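N-(5'-phosphoribosyl)anthranilate isomerase (Pyrococcus furiosus, PDB 4AAJ) catalyses the isomerisation of N-(5-phospho-beta-D-ribosyl)anthranilate to 1-(2-carboxyphenylamino)-1-deoxy-D-ribulose 5-phosphate, the third step from chorismate to tryptophan. Local coordinates at residues I56-A61 with I88-A93; R123-S128 with E132-R137; E189-V194 with R221-V226. One frame throughout, in Å; residues are numbered along the deposited sequence.

Contact 1: I56-A61 with I88-A93; sequences IPLEKA and IERTGA. With SO4 (sulfate ion), chain D.
Leu58 reaches across from the first turn of helix 58-67 with both methyl groups. CD1 rests on the aliphatic part of Arg90, 3.6 Å from its CD, while Leu58 CD2 meets Thr91 CG2 at 3.8 Å. One turn on, Ala61 CB touches the same threonine methyl, which meets the two from directions roughly at right angles. The threonine can offer its methyl because chi1 of 59° turns OG1 another way: the hydroxyl is hydrogen-bonded to Ala87 O and receives a weak bond from Ala93 N. Arg90 leaves the contact after CD, its guanidinium carried away. Arg62 links the two helices by a hydrogen bond from NH1 to Arg90 O and pairs with Glu59. Lys60 bends so that NZ binds sulfate O1 at 2.7 Å, and forms a salt bridge with Glu63; the backbone N-H groups of Leu31 and Glu32 also bind this ion, probably from the crystallisation liquor. Helices 58-67 and 81-91 are neighbouring outer helices of the (beta/alpha)8 barrel, packing here at the start of one and the end of the other. The segments meet through carbon alone, so the contact rests on van der Waals packing, the buried threonine hydroxyl being satisfied within its own helix.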
# COMPACT_ATOMS: atom_id res chain seq x y z
N ILE A 56 9.82 -3.22 -11.48
CA ILE A 56 11.27 -3.46 -11.46
C ILE A 56 11.60 -4.96 -11.52
O ILE A 56 10.78 -5.82 -11.15
CB ILE A 56 11.97 -2.77 -10.26
CG1 ILE A 56 11.54 -3.43 -8.92
CG2 ILE A 56 11.72 -1.27 -10.26
CD1 ILE A 56 12.27 -2.88 -7.71
N PRO A 57 12.80 -5.32 -12.02
CA PRO A 57 13.25 -6.69 -12.05
C PRO A 57 13.46 -7.22 -10.62
O PRO A 57 13.65 -6.42 -9.70
CB PRO A 57 14.60 -6.63 -12.80
CG PRO A 57 14.66 -5.29 -13.43
CD PRO A 57 13.77 -4.39 -12.64
N LEU A 58 13.45 -8.54 -10.45
CA LEU A 58 13.60 -9.16 -9.13
C LEU A 58 14.95 -8.82 -8.47
O LEU A 58 15.02 -8.66 -7.24
CB LEU A 58 13.38 -10.66 -9.18
CG LEU A 58 11.96 -11.11 -9.59
CD1 LEU A 58 11.86 -12.62 -9.66
CD2 LEU A 58 10.88 -10.52 -8.68
N GLU A 59 16.00 -8.68 -9.27
CA GLU A 59 17.31 -8.28 -8.71
C GLU A 59 17.26 -6.89 -8.06
O GLU A 59 17.82 -6.68 -6.98
CB GLU A 59 18.42 -8.33 -9.79
CG GLU A 59 19.72 -7.60 -9.41
CD GLU A 59 20.38 -8.15 -8.15
OE1 GLU A 59 20.32 -9.37 -7.91
OE2 GLU A 59 20.99 -7.34 -7.41
N LYS A 60 16.58 -5.94 -8.70
CA LYS A 60 16.46 -4.60 -8.16
C LYS A 60 15.60 -4.60 -6.88
O LYS A 60 15.93 -3.94 -5.90
CB LYS A 60 15.92 -3.62 -9.20
CG LYS A 60 15.91 -2.16 -8.78
CD LYS A 60 17.26 -1.65 -8.26
CE LYS A 60 18.23 -1.34 -9.38
NZ LYS A 60 19.50 -0.75 -8.85
N ALA A 61 14.51 -5.38 -6.90
CA ALA A 61 13.69 -5.58 -5.70
C ALA A 61 14.53 -6.14 -4.54
O ALA A 61 14.48 -5.63 -3.43
CB ALA A 61 12.50 -6.49 -6.00
N ILE A 88 8.55 -14.14 -3.51
CA ILE A 88 9.00 -13.94 -2.13
C ILE A 88 10.39 -14.57 -1.96
O ILE A 88 11.31 -13.90 -1.46
CB ILE A 88 7.98 -14.51 -1.12
CG1 ILE A 88 6.68 -13.70 -1.16
CG2 ILE A 88 8.54 -14.49 0.31
CD1 ILE A 88 5.51 -14.38 -0.49
N GLU A 89 10.54 -15.81 -2.42
CA GLU A 89 11.81 -16.55 -2.33
C GLU A 89 12.92 -15.83 -3.08
O GLU A 89 14.04 -15.67 -2.57
CB GLU A 89 11.64 -17.96 -2.88
CG GLU A 89 10.91 -18.90 -1.94
CD GLU A 89 10.65 -20.27 -2.53
OE1 GLU A 89 11.27 -20.62 -3.56
OE2 GLU A 89 9.81 -21.00 -1.96
N ARG A 90 12.60 -15.37 -4.28
CA ARG A 90 13.57 -14.70 -5.13
C ARG A 90 13.96 -13.31 -4.60
O ARG A 90 15.04 -12.85 -4.89
CB ARG A 90 13.07 -14.64 -6.59
CG ARG A 90 13.02 -16.00 -7.28
CD ARG A 90 12.08 -16.01 -8.48
NE ARG A 90 11.85 -17.36 -9.01
CZ ARG A 90 10.81 -17.71 -9.77
NH1 ARG A 90 9.89 -16.81 -10.10
NH2 ARG A 90 10.68 -18.96 -10.20
N THR A 91 13.10 -12.66 -3.80
CA THR A 91 13.40 -11.31 -3.32
C THR A 91 13.78 -11.16 -1.84
O THR A 91 14.33 -10.12 -1.46
CB THR A 91 12.24 -10.33 -3.54
OG1 THR A 91 11.08 -10.82 -2.84
CG2 THR A 91 11.93 -10.15 -5.04
N GLY A 92 13.43 -12.15 -1.03
CA GLY A 92 13.60 -12.08 0.43
C GLY A 92 12.59 -11.16 1.12
O GLY A 92 12.80 -10.75 2.27
N ALA A 93 11.48 -10.87 0.45
CA ALA A 93 10.47 -9.96 0.99
C ALA A 93 9.88 -10.51 2.29
O ALA A 93 9.64 -11.72 2.41
CB ALA A 93 9.34 -9.74 -0.02
S SO4 D . 20.41 2.89 -7.80
O1 SO4 D . 19.79 1.58 -7.48
O2 SO4 D . 21.86 2.79 -7.54
O3 SO4 D . 19.86 3.99 -6.99
O4 SO4 D . 20.16 3.18 -9.24

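Contact 2: R123-S128 with E132-R137; sequences RVPTIS and EEDANR
Ser128 overlaps the carboxylate of Asp134, with its CB as well as its hydroxyl close to one oxygen. The hydroxyl makes the hydrogen bond that joins the loop to the helix, Ser128 OG donating to Asp134 OD2 over a short 2.6 Å. Ser128 CB follows behind at 3.4 Å from the same Asp134 OD2. The serine arrives on the anti side of that oxygen and 32° out of the carboxylate plane, so it comes in obliquely rather than level with the flat group. Its chi1 of 175° swings OG to the far side of the CA-CB bond from the backbone N, and in this way out of the loop and over to the helix.

A second neighbour of Asp134 OD2 is the ring of Pro125, whose CG lies 3.9 Å away. Seen from the oxygen, the proline carbon and the serine hydroxyl stand roughly at right angles; the carbon only touches, while the hydroxyl bonds. The aspartate belongs to the early part of helix 131-144, where a negative charge would probably be favoured by the helix dipole; the serine bond would add to its stabilisation as an ionised group.

The loop curls back from the C-terminal end of strand 117-123, placing Pro125 and Ser128 both beside the helix it leads into. Val166 of helix 165-173 touches both Ser128 and Asp134, and Val124 is tied by its backbone to Asp153 at the end of strand 149-153. The contact thus closes a beta-alpha connection of the barrel at its surface, between strand 117-123 and helix 131-144, with the next strand and helix of the barrel alongside.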
# COMPACT_ATOMS: atom_id res chain seq x y z
N ARG A 123 -10.68 -2.22 -3.69
CA ARG A 123 -11.19 -1.05 -4.40
C ARG A 123 -12.42 -0.49 -3.69
O ARG A 123 -13.33 -1.23 -3.32
CB ARG A 123 -11.49 -1.38 -5.87
CG ARG A 123 -12.22 -0.28 -6.64
CD ARG A 123 -11.36 0.96 -6.85
NE ARG A 123 -10.70 0.97 -8.16
CZ ARG A 123 -9.64 1.72 -8.46
NH1 ARG A 123 -9.08 2.51 -7.54
NH2 ARG A 123 -9.12 1.67 -9.68
N VAL A 124 -12.42 0.82 -3.47
CA VAL A 124 -13.64 1.51 -3.05
C VAL A 124 -14.24 2.21 -4.28
O VAL A 124 -13.50 2.58 -5.20
CB VAL A 124 -13.40 2.52 -1.89
CG1 VAL A 124 -12.91 1.81 -0.64
CG2 VAL A 124 -12.44 3.63 -2.30
N PRO A 125 -15.57 2.37 -4.31
CA PRO A 125 -16.25 3.05 -5.42
C PRO A 125 -15.77 4.50 -5.65
O PRO A 125 -15.44 5.20 -4.70
CB PRO A 125 -17.72 3.07 -4.96
CG PRO A 125 -17.85 1.91 -4.03
CD PRO A 125 -16.52 1.79 -3.34
N THR A 126 -15.72 4.92 -6.91
CA THR A 126 -15.47 6.33 -7.25
C THR A 126 -16.65 7.18 -6.76
O THR A 126 -16.46 8.25 -6.18
CB THR A 126 -15.25 6.52 -8.76
OG1 THR A 126 -14.25 5.60 -9.22
CG2 THR A 126 -14.81 7.94 -9.08
N ILE A 127 -17.86 6.68 -7.01
CA ILE A 127 -19.07 7.28 -6.45
C ILE A 127 -19.94 6.20 -5.79
O ILE A 127 -19.93 5.04 -6.19
CB ILE A 127 -19.88 8.07 -7.51
CG1 ILE A 127 -20.14 7.23 -8.77
CG2 ILE A 127 -19.19 9.38 -7.86
CD1 ILE A 127 -21.47 6.51 -8.76
N SER A 128 -20.69 6.60 -4.76
CA SER A 128 -21.49 5.67 -3.99
C SER A 128 -22.88 6.22 -3.69
O SER A 128 -23.02 7.29 -3.10
CB SER A 128 -20.77 5.31 -2.68
OG SER A 128 -21.57 4.49 -1.86
N GLU A 132 -23.04 3.85 3.67
CA GLU A 132 -23.15 2.93 4.80
C GLU A 132 -23.21 1.46 4.37
O GLU A 132 -22.60 0.59 5.00
CB GLU A 132 -24.37 3.29 5.65
CG GLU A 132 -24.48 2.53 6.97
CD GLU A 132 -23.52 3.05 8.03
OE1 GLU A 132 -23.70 4.20 8.50
OE2 GLU A 132 -22.59 2.30 8.39
N GLU A 133 -23.95 1.20 3.29
CA GLU A 133 -24.14 -0.16 2.80
C GLU A 133 -22.96 -0.65 1.98
O GLU A 133 -22.61 -1.83 2.04
CB GLU A 133 -25.44 -0.25 2.01
CG GLU A 133 -26.67 -0.20 2.90
CD GLU A 133 -27.79 0.64 2.33
OE1 GLU A 133 -27.88 0.73 1.09
OE2 GLU A 133 -28.57 1.21 3.12
N ASP A 134 -22.35 0.25 1.20
CA ASP A 134 -21.13 -0.06 0.47
C ASP A 134 -19.97 -0.37 1.42
O ASP A 134 -19.17 -1.26 1.14
CB ASP A 134 -20.75 1.06 -0.50
CG ASP A 134 -21.54 1.00 -1.80
OD1 ASP A 134 -22.21 -0.03 -2.06
OD2 ASP A 134 -21.49 1.98 -2.57
N ALA A 135 -19.90 0.36 2.54
CA ALA A 135 -18.91 0.10 3.58
C ALA A 135 -19.12 -1.27 4.21
O ALA A 135 -18.17 -2.05 4.35
CB ALA A 135 -18.93 1.18 4.65
N ASN A 136 -20.37 -1.59 4.56
CA ASN A 136 -20.69 -2.89 5.14
C ASN A 136 -20.43 -4.04 4.16
O ASN A 136 -19.99 -5.12 4.57
CB ASN A 136 -22.13 -2.91 5.67
CG ASN A 136 -22.26 -2.23 7.03
OD1 ASN A 136 -21.30 -2.16 7.80
ND2 ASN A 136 -23.46 -1.75 7.33
N ARG A 137 -20.66 -3.79 2.87
CA ARG A 137 -20.38 -4.79 1.84
C ARG A 137 -18.88 -5.07 1.70
O ARG A 137 -18.45 -6.23 1.62
CB ARG A 137 -20.92 -4.34 0.49
CG ARG A 137 -20.76 -5.38 -0.60
CD ARG A 137 -20.45 -4.74 -1.94
NE ARG A 137 -19.47 -5.53 -2.69
CZ ARG A 137 -19.13 -5.34 -3.96
NH1 ARG A 137 -19.69 -4.37 -4.67
NH2 ARG A 137 -18.23 -6.14 -4.53

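Contact 3: E189-V194 with R221-V226; sequences EVIKVV and RRAKNV
Ile191 and Val226 meet at a slant, each offering a branch to the other: Ile191 CG2 lies 3.8 Å from Val226 CG1. The isoleucine divides its contacts between two residues. With chi1 near -71°, CG2 is turned to the valine while CG1 runs beside the backbone N and carries CD1 towards Ala223, touching Ala223 CB at 3.8 Å and Ala223 O at 3.7 Å. The carbonyl is thus approached by a methyl group, and the contact there is purely van der Waals.

Lys192 stands nearly perpendicular to Val226. Only the first part of its chain takes part, Lys192 CG lying 3.7 Å from Val226 CG1, before bends at chi3 and chi4 redirect the chain beyond this contact. One valine methyl is therefore shared by Ile191 and Lys192, neighbours in sequence, which approach it roughly at right angles. Met21 also touches Ile191, and Ala223 rests on Val23 of strand 22-25. Lys224, which also touches Val23, makes a salt bridge with Asp42 and a hydrogen bond to Met21 O.

Val226, the last residue modelled, is exposed, whereas Ile191 and Ala223 are buried. The arrangement is that of successive outer helices in a (beta/alpha)8, or TIM, barrel: helices 187-194 and 213-225, with strand 198-201 between them in the chain, pack side by side through small and branched aliphatic side chains.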
# COMPACT_ATOMS: atom_id res chain seq x y z
N GLU A 189 -6.75 16.94 4.47
CA GLU A 189 -8.21 16.88 4.38
C GLU A 189 -8.72 15.44 4.32
O GLU A 189 -9.69 15.09 5.00
CB GLU A 189 -8.72 17.69 3.18
CG GLU A 189 -10.22 17.99 3.20
CD GLU A 189 -10.66 18.79 4.42
OE1 GLU A 189 -9.89 19.66 4.89
OE2 GLU A 189 -11.78 18.55 4.90
N VAL A 190 -8.06 14.62 3.50
CA VAL A 190 -8.38 13.20 3.40
C VAL A 190 -8.30 12.55 4.79
O VAL A 190 -9.20 11.80 5.18
CB VAL A 190 -7.47 12.47 2.39
CG1 VAL A 190 -7.58 10.95 2.54
CG2 VAL A 190 -7.82 12.89 0.97
N ILE A 191 -7.24 12.85 5.52
CA ILE A 191 -7.02 12.30 6.86
C ILE A 191 -8.11 12.73 7.85
O ILE A 191 -8.54 11.94 8.69
CB ILE A 191 -5.61 12.63 7.39
CG1 ILE A 191 -4.56 11.83 6.62
CG2 ILE A 191 -5.51 12.33 8.88
CD1 ILE A 191 -3.13 12.22 6.89
N LYS A 192 -8.56 13.99 7.75
CA LYS A 192 -9.62 14.50 8.63
C LYS A 192 -10.95 13.79 8.39
O LYS A 192 -11.66 13.47 9.34
CB LYS A 192 -9.79 16.01 8.48
CG LYS A 192 -8.76 16.84 9.24
CD LYS A 192 -9.21 18.29 9.38
CE LYS A 192 -8.85 19.14 8.17
NZ LYS A 192 -7.44 19.63 8.22
N VAL A 193 -11.27 13.53 7.13
CA VAL A 193 -12.53 12.89 6.78
C VAL A 193 -12.50 11.39 7.07
O VAL A 193 -13.39 10.87 7.74
CB VAL A 193 -12.91 13.13 5.30
CG1 VAL A 193 -14.20 12.41 4.94
CG2 VAL A 193 -13.04 14.62 5.03
N VAL A 194 -11.47 10.71 6.58
CA VAL A 194 -11.38 9.25 6.65
C VAL A 194 -10.91 8.75 8.01
O VAL A 194 -11.35 7.69 8.48
CB VAL A 194 -10.45 8.69 5.53
CG1 VAL A 194 -10.40 7.17 5.58
CG2 VAL A 194 -10.92 9.16 4.16
N ARG A 221 5.41 15.09 6.57
CA ARG A 221 5.26 16.08 7.65
C ARG A 221 3.80 16.49 7.83
O ARG A 221 3.28 16.45 8.95
CB ARG A 221 6.14 17.31 7.38
CG ARG A 221 6.29 18.26 8.56
CD ARG A 221 7.05 19.53 8.20
NE ARG A 221 6.29 20.39 7.29
CZ ARG A 221 6.65 20.70 6.04
NH1 ARG A 221 7.78 20.22 5.54
NH2 ARG A 221 5.88 21.49 5.30
N ARG A 222 3.15 16.89 6.74
CA ARG A 222 1.75 17.30 6.76
C ARG A 222 0.82 16.19 7.23
O ARG A 222 -0.10 16.43 8.03
CB ARG A 222 1.31 17.79 5.37
CG ARG A 222 1.91 19.12 4.95
CD ARG A 222 1.22 19.66 3.70
NE ARG A 222 1.84 20.89 3.23
CZ ARG A 222 1.27 21.75 2.38
NH1 ARG A 222 0.05 21.51 1.90
NH2 ARG A 222 1.92 22.85 2.01
N ALA A 223 1.06 14.97 6.75
CA ALA A 223 0.26 13.81 7.13
C ALA A 223 0.42 13.51 8.61
O ALA A 223 -0.56 13.25 9.31
CB ALA A 223 0.63 12.60 6.29
N LYS A 224 1.66 13.55 9.09
CA LYS A 224 1.97 13.30 10.50
C LYS A 224 1.37 14.35 11.45
O LYS A 224 1.17 14.07 12.63
CB LYS A 224 3.49 13.24 10.71
CG LYS A 224 4.20 12.10 9.99
CD LYS A 224 4.00 10.77 10.69
CE LYS A 224 4.96 9.73 10.14
NZ LYS A 224 4.66 8.42 10.75
N ASN A 225 1.08 15.54 10.92
CA ASN A 225 0.57 16.67 11.71
C ASN A 225 -0.93 16.65 12.03
O ASN A 225 -1.36 17.27 13.00
CB ASN A 225 0.92 18.00 11.03
CG ASN A 225 2.34 18.45 11.33
OD1 ASN A 225 2.97 17.99 12.29
ND2 ASN A 225 2.84 19.38 10.52
N VAL A 226 -1.71 15.95 11.21
CA VAL A 226 -3.16 15.89 11.40
C VAL A 226 -3.53 14.82 12.42
O VAL A 226 -3.04 14.83 13.55
CB VAL A 226 -3.89 15.61 10.08
CG1 VAL A 226 -5.38 15.84 10.24
CG2 VAL A 226 -3.34 16.48 8.97

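Overall arrangement
All three contacts belong to the outer layer of one closed eight-stranded barrel, each centred about 17 to 19 Å from the middle of the chain. Contacts 1 and 3 each join two outer helices that follow one another round the barrel, whereas contact 2 ties a loop to the helix after it. Contact 1 faces the other two across the barrel, its centre about 34 Å from that of contact 2 and about 32 Å from that of contact 3. The latter two are closer, about 21 Å between centres. The loop of contact 2 follows the C-terminal end of a strand, the side on which such barrels carry their active sites; the sulfate beside contact 1 marks no demonstrated substrate site.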